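Local coordinates for protein 455aa long hypothetical phospho-sugar mutase (Sulfolobus tokodaii, PDB 2F7L) that catalyses the conversion of glucosamine 6-phosphate and galactosamine 6-phosphate to their 1-phosphates on the way to UDP-GlcNAc and UDP-GalNAc, at residues Ser262-Ser267 / Asp365-Tyr370; Ser289-Tyr294 / Val302-Val307; Ala347-Leu352 / Ala361-Arg366. All blocks are in the same frame, centred on the assembly; numbering follows the deposited sequence.

The three contacts show how one alpha/beta/alpha domain of a phosphohexose mutase is knit together by different chemistry at different depths. Contacts 1 and 3 are buried and wholly apolar across their segments; they lie about 9 Å apart between centres, share Asp365 and Arg366 in their second segments, and meet where Leu265 of helix 259-272 packs on Leu363 and Phe364. Contact 2 is only partly buried and mixes valine packing with a weak hydrogen bond and a carboxylate that also reaches the C-terminal domain. Contacts 1 and 2 touch through Tyr294, whose ring packs on Leu367, so helix 290-296 joins the two.

Contact 1 (Ser262-Ser267 / Asp365-Tyr370); sequences SGTLLS and DRLPKY
Leu367 is the one residue of the segment Asp365-Tyr370 that reaches helix 262-267, where it meets Leu265 and, more loosely, Thr264. The segment follows on from helix 360-365, and Asp365 turns outward to a salt bridge with Arg255. After Arg366 comes Leu367, which points its side chain at the facing helix, its CA 8.1 Å from that of Leu265. The two leucines approach at a slant: CD1 of Leu265 lies against CD1 of Leu367, while CD2 of Leu265 stands 3.8 Å from CD2 of Leu367, so that both branches of each take part. Thr264 slides past Leu367 in the opposite direction, its CG2 4.2 Å from Leu367 CD1. The first torsion of Thr264 (chi1 -71° to OG1) places CG2 anti to the backbone N, where it meets Leu367 CD1, and it leaves OG1 beside that N, where it bonds back to Asp260 O, one turn earlier in the helix. An alanine in place of Leu367 is likely to open a gap beside both methyls of Leu265 and to leave Thr264 CG2 without its partner on this segment. Pro368 follows and lies on Glu293 of helix 290-296. At Tyr370, where the chain is about to enter strand 371-378, the hydroxyl is hydrogen-bonded to Glu293 OE1. No hydrogen bond or ion pair crosses between the two segments themselves. Their contact therefore rests on shape and on the removal of aliphatic carbon from water: the threonine hydroxyl is satisfied within its own helix, and Leu367 holds the segment that follows helix 360-365 against helix 259-272 through aliphatic carbon, chiefly its methyl groups.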
loop_
_atom_site.group_PDB
_atom_site.type_symbol
_atom_site.label_atom_id
_atom_site.label_comp_id
_atom_site.label_asym_id
_atom_site.label_seq_id
_atom_site.Cartn_x
_atom_site.Cartn_y
_atom_site.Cartn_z
ATOM N N SER A 262 4.961 6.413 11.079
ATOM C CA SER A 262 3.594 6.215 11.526
ATOM C C SER A 262 3.230 4.738 11.578
ATOM O O SER A 262 2.286 4.352 12.269
ATOM C CB SER A 262 2.615 6.969 10.623
ATOM O OG SER A 262 2.754 6.589 9.274
ATOM N N GLY A 263 3.978 3.912 10.858
ATOM C CA GLY A 263 3.701 2.490 10.861
ATOM C C GLY A 263 4.117 1.962 12.210
ATOM O O GLY A 263 3.495 1.061 12.771
ATOM N N THR A 264 5.188 2.548 12.733
ATOM C CA THR A 264 5.747 2.174 14.033
ATOM C C THR A 264 4.799 2.574 15.177
ATOM O O THR A 264 4.506 1.774 16.056
ATOM C CB THR A 264 7.144 2.840 14.225
ATOM O OG1 THR A 264 8.093 2.218 13.351
ATOM C CG2 THR A 264 7.615 2.706 15.659
ATOM N N LEU A 265 4.335 3.820 15.137
ATOM C CA LEU A 265 3.398 4.363 16.120
ATOM C C LEU A 265 2.108 3.533 16.117
ATOM O O LEU A 265 1.558 3.209 17.170
ATOM C CB LEU A 265 3.081 5.816 15.746
ATOM C CG LEU A 265 3.492 6.977 16.658
ATOM C CD1 LEU A 265 4.685 6.594 17.488
ATOM C CD2 LEU A 265 3.793 8.209 15.817
ATOM N N LEU A 266 1.629 3.204 14.919
ATOM C CA LEU A 266 0.415 2.418 14.728
ATOM C C LEU A 266 0.669 0.980 15.121
ATOM O O LEU A 266 -0.189 0.315 15.702
ATOM C CB LEU A 266 -0.019 2.479 13.267
ATOM C CG LEU A 266 -1.206 3.383 12.915
ATOM C CD1 LEU A 266 -1.298 4.611 13.818
ATOM C CD2 LEU A 266 -1.073 3.772 11.464
ATOM N N SER A 267 1.858 0.492 14.799
ATOM C CA SER A 267 2.221 -0.873 15.143
ATOM C C SER A 267 2.181 -0.967 16.678
ATOM O O SER A 267 1.866 -1.999 17.267
ATOM C CB SER A 267 3.621 -1.173 14.605
ATOM O OG SER A 267 3.763 -2.555 14.342
ATOM N N ASP A 365 7.400 13.076 17.586
ATOM C CA ASP A 365 8.703 13.322 18.153
ATOM C C ASP A 365 9.102 12.233 19.132
ATOM O O ASP A 365 10.276 12.059 19.387
ATOM C CB ASP A 365 8.767 14.692 18.813
ATOM C CG ASP A 365 8.927 15.815 17.802
ATOM O OD1 ASP A 365 9.472 15.567 16.700
ATOM O OD2 ASP A 365 8.522 16.956 18.113
ATOM N N ARG A 366 8.148 11.476 19.663
ATOM C CA ARG A 366 8.494 10.407 20.596
ATOM C C ARG A 366 9.304 9.296 19.923
ATOM O O ARG A 366 9.737 8.364 20.583
ATOM C CB ARG A 366 7.248 9.748 21.202
ATOM C CG ARG A 366 6.337 10.593 22.101
ATOM C CD ARG A 366 5.487 9.613 22.928
ATOM N NE ARG A 366 4.142 10.061 23.298
ATOM C CZ ARG A 366 3.865 11.152 24.008
ATOM N NH1 ARG A 366 4.838 11.959 24.443
ATOM N NH2 ARG A 366 2.602 11.419 24.312
ATOM N N LEU A 367 9.497 9.383 18.610
ATOM C CA LEU A 367 10.241 8.352 17.860
ATOM C C LEU A 367 11.713 8.700 17.613
ATOM O O LEU A 367 12.099 9.877 17.587
ATOM C CB LEU A 367 9.585 8.110 16.488
ATOM C CG LEU A 367 8.543 7.045 16.147
ATOM C CD1 LEU A 367 7.887 6.504 17.380
ATOM C CD2 LEU A 367 7.510 7.652 15.203
ATOM N N PRO A 368 12.553 7.675 17.414
ATOM C CA PRO A 368 13.975 7.897 17.157
ATOM C C PRO A 368 14.100 8.755 15.896
ATOM O O PRO A 368 13.352 8.562 14.935
ATOM C CB PRO A 368 14.505 6.489 16.938
ATOM C CG PRO A 368 13.619 5.661 17.805
ATOM C CD PRO A 368 12.256 6.238 17.533
ATOM N N LYS A 369 15.032 9.698 15.891
ATOM C CA LYS A 369 15.224 10.564 14.732
ATOM C C LYS A 369 16.408 10.099 13.887
ATOM O O LYS A 369 17.522 9.990 14.387
ATOM C CB LYS A 369 15.424 12.008 15.210
ATOM C CG LYS A 369 16.232 12.916 14.292
ATOM C CD LYS A 369 17.080 13.939 15.128
ATOM C CE LYS A 369 18.523 13.433 15.515
ATOM N NZ LYS A 369 18.657 12.100 16.246
ATOM N N TYR A 370 16.145 9.804 12.613
ATOM C CA TYR A 370 17.173 9.364 11.657
ATOM C C TYR A 370 17.167 10.216 10.391
ATOM O O TYR A 370 16.118 10.658 9.934
ATOM C CB TYR A 370 16.958 7.917 11.228
ATOM C CG TYR A 370 17.416 6.888 12.217
ATOM C CD1 TYR A 370 16.653 6.583 13.346
ATOM C CD2 TYR A 370 18.599 6.174 12.000
ATOM C CE1 TYR A 370 17.050 5.582 14.231
ATOM C CE2 TYR A 370 19.011 5.170 12.881
ATOM C CZ TYR A 370 18.226 4.879 13.991
ATOM O OH TYR A 370 18.607 3.868 14.838
#

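Contact 2 (Ser289-Tyr294 / Val302-Val307); sequences SLVEEY and VDWTKV
Trp304 and Glu292 carry the polar half of this contact, with the carboxylate at the edge of the indole and its plane turned 71° from that of the ring. The indole donates NE1-H to Glu292 OE2 in a bond that is weak at 3.3 Å, though nearly straight (172°). The same oxygen has a stronger mate in Lys402, with which it forms a salt bridge. The glutamate is extended beyond CG, and its aliphatic stem crosses Val302 at about a right angle, CG standing 3.7 Å from Val302 CG2. That valine methyl also lies over one face of the indole, toward its rim, so Val302 fills the corner between stem and ring. On the apolar side Val291 serves two partners, one with each methyl. Its CG1 sits between the backbone N and the carbonyl carbon (chi1 60°) and comes obliquely to Trp304 CH2 at 3.5 Å; its CG2 meets Val302 CG1 at 4.0 Å. Helix 290-294 and strand 302-305 run almost antiparallel, their axes 9.6 Å apart. They belong to the beta-alpha-beta unit of strand 280-284, helix 290-296 and strand 301-305, in which the last strand is an outer strand of its four-stranded sheet and pairs with 280-284; helix 259-272 packs on Leu290, Val291 and Tyr294.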
loop_
_atom_site.group_PDB
_atom_site.type_symbol
_atom_site.label_atom_id
_atom_site.label_comp_id
_atom_site.label_asym_id
_atom_site.label_seq_id
_atom_site.Cartn_x
_atom_site.Cartn_y
_atom_site.Cartn_z
ATOM N N SER A 289 15.354 1.202 10.629
ATOM C CA SER A 289 15.605 0.309 11.771
ATOM C C SER A 289 15.026 0.922 13.046
ATOM O O SER A 289 14.867 0.254 14.072
ATOM C CB SER A 289 17.107 0.035 11.933
ATOM O OG SER A 289 17.829 1.232 12.128
ATOM N N LEU A 290 14.716 2.206 12.956
ATOM C CA LEU A 290 14.089 2.948 14.037
ATOM C C LEU A 290 12.924 2.114 14.621
ATOM O O LEU A 290 12.654 2.136 15.829
ATOM C CB LEU A 290 13.590 4.276 13.452
ATOM C CG LEU A 290 12.331 5.061 13.807
ATOM C CD1 LEU A 290 12.249 6.160 12.765
ATOM C CD2 LEU A 290 11.057 4.226 13.761
ATOM N N VAL A 291 12.246 1.376 13.746
ATOM C CA VAL A 291 11.135 0.534 14.146
ATOM C C VAL A 291 11.561 -0.445 15.252
ATOM O O VAL A 291 10.832 -0.635 16.236
ATOM C CB VAL A 291 10.569 -0.247 12.924
ATOM C CG1 VAL A 291 11.649 -1.122 12.317
ATOM C CG2 VAL A 291 9.365 -1.104 13.342
ATOM N N GLU A 292 12.733 -1.064 15.106
ATOM C CA GLU A 292 13.208 -1.999 16.132
ATOM C C GLU A 292 13.472 -1.279 17.437
ATOM O O GLU A 292 13.085 -1.741 18.509
ATOM C CB GLU A 292 14.504 -2.681 15.718
ATOM C CG GLU A 292 14.358 -3.743 14.678
ATOM C CD GLU A 292 15.642 -4.524 14.499
ATOM O OE1 GLU A 292 16.724 -3.891 14.446
ATOM O OE2 GLU A 292 15.568 -5.770 14.408
ATOM N N GLU A 293 14.143 -0.145 17.331
ATOM C CA GLU A 293 14.478 0.635 18.496
ATOM C C GLU A 293 13.258 0.920 19.349
ATOM O O GLU A 293 13.243 0.644 20.545
ATOM C CB GLU A 293 15.115 1.941 18.055
ATOM C CG GLU A 293 15.899 2.665 19.136
ATOM C CD GLU A 293 16.775 3.747 18.539
ATOM O OE1 GLU A 293 17.268 3.549 17.402
ATOM O OE2 GLU A 293 16.975 4.784 19.207
ATOM N N TYR A 294 12.225 1.466 18.721
ATOM C CA TYR A 294 11.007 1.817 19.432
ATOM C C TYR A 294 10.157 0.628 19.850
ATOM O O TYR A 294 9.700 0.568 20.975
ATOM C CB TYR A 294 10.162 2.756 18.576
ATOM C CG TYR A 294 9.204 3.610 19.369
ATOM C CD1 TYR A 294 9.586 4.860 19.843
ATOM C CD2 TYR A 294 7.915 3.169 19.645
ATOM C CE1 TYR A 294 8.706 5.650 20.566
ATOM C CE2 TYR A 294 7.028 3.953 20.374
ATOM C CZ TYR A 294 7.430 5.191 20.826
ATOM O OH TYR A 294 6.545 5.979 21.518
ATOM N N VAL A 302 10.178 -7.263 15.310
ATOM C CA VAL A 302 9.820 -6.814 13.983
ATOM C C VAL A 302 10.376 -7.895 13.062
ATOM O O VAL A 302 11.555 -8.228 13.126
ATOM C CB VAL A 302 10.404 -5.397 13.651
ATOM C CG1 VAL A 302 10.597 -4.601 14.928
ATOM C CG2 VAL A 302 11.675 -5.499 12.865
ATOM N N ASP A 303 9.503 -8.495 12.260
ATOM C CA ASP A 303 9.933 -9.517 11.325
ATOM C C ASP A 303 10.216 -8.869 9.985
ATOM O O ASP A 303 9.299 -8.471 9.284
ATOM C CB ASP A 303 8.848 -10.575 11.166
ATOM C CG ASP A 303 8.849 -11.575 12.298
ATOM O OD1 ASP A 303 9.902 -12.222 12.518
ATOM O OD2 ASP A 303 7.799 -11.718 12.965
ATOM N N TRP A 304 11.483 -8.753 9.627
ATOM C CA TRP A 304 11.841 -8.123 8.363
ATOM C C TRP A 304 11.478 -9.010 7.189
ATOM O O TRP A 304 11.490 -10.223 7.317
ATOM C CB TRP A 304 13.336 -7.803 8.338
ATOM C CG TRP A 304 13.711 -6.784 9.357
ATOM C CD1 TRP A 304 14.276 -7.014 10.580
ATOM C CD2 TRP A 304 13.512 -5.367 9.266
ATOM N NE1 TRP A 304 14.441 -5.827 11.256
ATOM C CE2 TRP A 304 13.981 -4.801 10.474
ATOM C CE3 TRP A 304 12.986 -4.520 8.283
ATOM C CZ2 TRP A 304 13.939 -3.419 10.725
ATOM C CZ3 TRP A 304 12.945 -3.144 8.530
ATOM C CH2 TRP A 304 13.421 -2.608 9.741
ATOM N N THR A 305 11.161 -8.408 6.046
ATOM C CA THR A 305 10.786 -9.195 4.880
ATOM C C THR A 305 11.053 -8.480 3.552
ATOM O O THR A 305 11.535 -7.357 3.539
ATOM C CB THR A 305 9.283 -9.617 4.985
ATOM O OG1 THR A 305 8.951 -10.499 3.912
ATOM C CG2 THR A 305 8.369 -8.411 4.954
ATOM N N LYS A 306 10.759 -9.148 2.444
ATOM C CA LYS A 306 10.953 -8.582 1.115
ATOM C C LYS A 306 10.093 -7.341 0.958
ATOM O O LYS A 306 9.185 -7.081 1.756
ATOM C CB LYS A 306 10.548 -9.589 0.022
ATOM C CG LYS A 306 11.287 -10.901 0.086
ATOM C CD LYS A 306 10.742 -11.989 -0.873
ATOM C CE LYS A 306 11.355 -13.432 -0.569
ATOM N NZ LYS A 306 10.785 -14.176 0.648
ATOM N N VAL A 307 10.400 -6.578 -0.082
ATOM C CA VAL A 307 9.648 -5.385 -0.426
ATOM C C VAL A 307 8.414 -5.872 -1.184
ATOM O O VAL A 307 8.528 -6.703 -2.096
ATOM C CB VAL A 307 10.471 -4.466 -1.359
ATOM C CG1 VAL A 307 9.582 -3.392 -1.970
ATOM C CG2 VAL A 307 11.632 -3.852 -0.582
#

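Contact 3 (Ala347-Leu352 / Ala361-Arg366); sequences ALMLEL and AELFDR
Helices 347-352 and 361-365 run at right angles, their segment axes 12.2 Å apart at a crossing angle of 91°, and Leu352 and Leu363 hold the closest pair of CA atoms, 9.2 Å apart. At such a separation the backbones cannot touch, and long side chains bridge the space between them. The side chains of Leu352 and Leu363 meet obliquely: CD1 of Leu352 is the methyl that does the touching, lying against CD1 of Leu363 and 4.1 Å from CD2 of Leu363, so that it faces the fork of that leucine. Met349, one turn earlier, reaches across with its thioether. Its CG is anti to the backbone N (chi1 -171°), and the chain then bends at its next two torsions, which brings the terminal CE to the far end of the Phe364 ring, 3.7 Å from CZ. Methionine and phenylalanine cross at about a right angle, the methyl approaching the ring obliquely. The sulfur passes Leu363 more loosely, with Met349 SD 4.4 Å from Leu363 CD1. On the outer side of the shorter helix Arg366 NH1 bonds Glu362 OE2 at 2.9 Å in a salt bridge one turn long; Glu362 OE2 accepts through its anti lone pair and lies 33° out of the guanidinium plane of Arg366. Helix 259-272 is the third member of the cluster, its Leu265 packing on Leu363 and Phe364, while Met349 also touches Phe249 and Leu236. This is a near-orthogonal meeting of two helices, completed by helix 259-272, within domain III of the phosphohexose mutase fold, beside the strands 236-239 and 248-251 of the domain II range.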
loop_
_atom_site.group_PDB
_atom_site.type_symbol
_atom_site.label_atom_id
_atom_site.label_comp_id
_atom_site.label_asym_id
_atom_site.label_seq_id
_atom_site.Cartn_x
_atom_site.Cartn_y
_atom_site.Cartn_z
ATOM N N ALA A 347 -8.116 6.247 11.162
ATOM C CA ALA A 347 -8.956 6.020 12.333
ATOM C C ALA A 347 -8.123 5.572 13.538
ATOM O O ALA A 347 -8.326 6.044 14.665
ATOM C CB ALA A 347 -10.020 4.963 12.021
ATOM N N LEU A 348 -7.206 4.642 13.309
ATOM C CA LEU A 348 -6.370 4.159 14.381
ATOM C C LEU A 348 -5.509 5.296 14.890
ATOM O O LEU A 348 -5.228 5.383 16.082
ATOM C CB LEU A 348 -5.482 3.021 13.895
ATOM C CG LEU A 348 -6.188 1.686 13.678
ATOM C CD1 LEU A 348 -5.243 0.698 13.013
ATOM C CD2 LEU A 348 -6.674 1.149 15.009
ATOM N N MET A 349 -5.101 6.178 13.989
ATOM C CA MET A 349 -4.246 7.283 14.388
ATOM C C MET A 349 -4.992 8.217 15.315
ATOM O O MET A 349 -4.476 8.601 16.359
ATOM C CB MET A 349 -3.740 8.050 13.165
ATOM C CG MET A 349 -2.656 9.082 13.481
ATOM S SD MET A 349 -1.136 8.346 14.122
ATOM C CE MET A 349 -0.128 8.290 12.633
ATOM N N LEU A 350 -6.208 8.589 14.925
ATOM C CA LEU A 350 -7.031 9.471 15.750
ATOM C C LEU A 350 -7.321 8.817 17.108
ATOM O O LEU A 350 -7.632 9.515 18.072
ATOM C CB LEU A 350 -8.355 9.808 15.048
ATOM C CG LEU A 350 -8.302 10.738 13.834
ATOM C CD1 LEU A 350 -9.707 11.118 13.432
ATOM C CD2 LEU A 350 -7.511 11.990 14.157
ATOM N N GLU A 351 -7.237 7.490 17.186
ATOM C CA GLU A 351 -7.480 6.836 18.458
ATOM C C GLU A 351 -6.216 7.040 19.286
ATOM O O GLU A 351 -6.242 7.720 20.308
ATOM C CB GLU A 351 -7.779 5.338 18.291
ATOM C CG GLU A 351 -8.939 4.873 19.179
ATOM C CD GLU A 351 -9.027 3.350 19.370
ATOM O OE1 GLU A 351 -10.070 2.874 19.884
ATOM O OE2 GLU A 351 -8.062 2.627 19.024
ATOM N N LEU A 352 -5.109 6.470 18.821
ATOM C CA LEU A 352 -3.800 6.587 19.465
ATOM C C LEU A 352 -3.543 8.034 19.929
ATOM O O LEU A 352 -3.112 8.283 21.052
ATOM C CB LEU A 352 -2.731 6.138 18.461
ATOM C CG LEU A 352 -1.248 5.977 18.806
ATOM C CD1 LEU A 352 -0.446 7.116 18.185
ATOM C CD2 LEU A 352 -1.081 5.895 20.327
ATOM N N ALA A 361 2.319 16.503 16.409
ATOM C CA ALA A 361 3.722 16.902 16.336
ATOM C C ALA A 361 4.531 16.273 17.466
ATOM O O ALA A 361 5.600 15.710 17.243
ATOM C CB ALA A 361 3.840 18.415 16.396
ATOM N N GLU A 362 4.011 16.358 18.685
ATOM C CA GLU A 362 4.718 15.795 19.814
ATOM C C GLU A 362 4.777 14.283 19.700
ATOM O O GLU A 362 5.843 13.691 19.845
ATOM C CB GLU A 362 4.049 16.173 21.135
ATOM C CG GLU A 362 4.871 15.683 22.326
ATOM C CD GLU A 362 4.158 15.790 23.663
ATOM O OE1 GLU A 362 3.575 16.868 23.941
ATOM O OE2 GLU A 362 4.202 14.791 24.437
ATOM N N LEU A 363 3.621 13.674 19.441
ATOM C CA LEU A 363 3.494 12.219 19.298
ATOM C C LEU A 363 4.607 11.645 18.434
ATOM O O LEU A 363 5.285 10.698 18.812
ATOM C CB LEU A 363 2.147 11.890 18.651
ATOM C CG LEU A 363 1.482 10.531 18.878
ATOM C CD1 LEU A 363 1.172 9.911 17.539
ATOM C CD2 LEU A 363 2.368 9.623 19.700
ATOM N N PHE A 364 4.781 12.232 17.259
ATOM C CA PHE A 364 5.802 11.789 16.328
ATOM C C PHE A 364 7.200 11.976 16.866
ATOM O O PHE A 364 8.085 11.138 16.632
ATOM C CB PHE A 364 5.650 12.518 14.993
ATOM C CG PHE A 364 4.707 11.835 14.056
ATOM C CD1 PHE A 364 3.413 12.315 13.872
ATOM C CD2 PHE A 364 5.094 10.655 13.409
ATOM C CE1 PHE A 364 2.523 11.627 13.066
ATOM C CE2 PHE A 364 4.213 9.965 12.602
ATOM C CZ PHE A 364 2.926 10.447 12.430
ATOM N N ASP A 365 7.400 13.076 17.586
ATOM C CA ASP A 365 8.703 13.322 18.153
ATOM C C ASP A 365 9.102 12.233 19.132
ATOM O O ASP A 365 10.276 12.059 19.387
ATOM C CB ASP A 365 8.767 14.692 18.813
ATOM C CG ASP A 365 8.927 15.815 17.802
ATOM O OD1 ASP A 365 9.472 15.567 16.700
ATOM O OD2 ASP A 365 8.522 16.956 18.113
ATOM N N ARG A 366 8.148 11.476 19.663
ATOM C CA ARG A 366 8.494 10.407 20.596
ATOM C C ARG A 366 9.304 9.296 19.923
ATOM O O ARG A 366 9.737 8.364 20.583
ATOM C CB ARG A 366 7.248 9.748 21.202
ATOM C CG ARG A 366 6.337 10.593 22.101
ATOM C CD ARG A 366 5.487 9.613 22.928
ATOM N NE ARG A 366 4.142 10.061 23.298
ATOM C CZ ARG A 366 3.865 11.152 24.008
ATOM N NH1 ARG A 366 4.838 11.959 24.443
ATOM N NH2 ARG A 366 2.602 11.419 24.312
#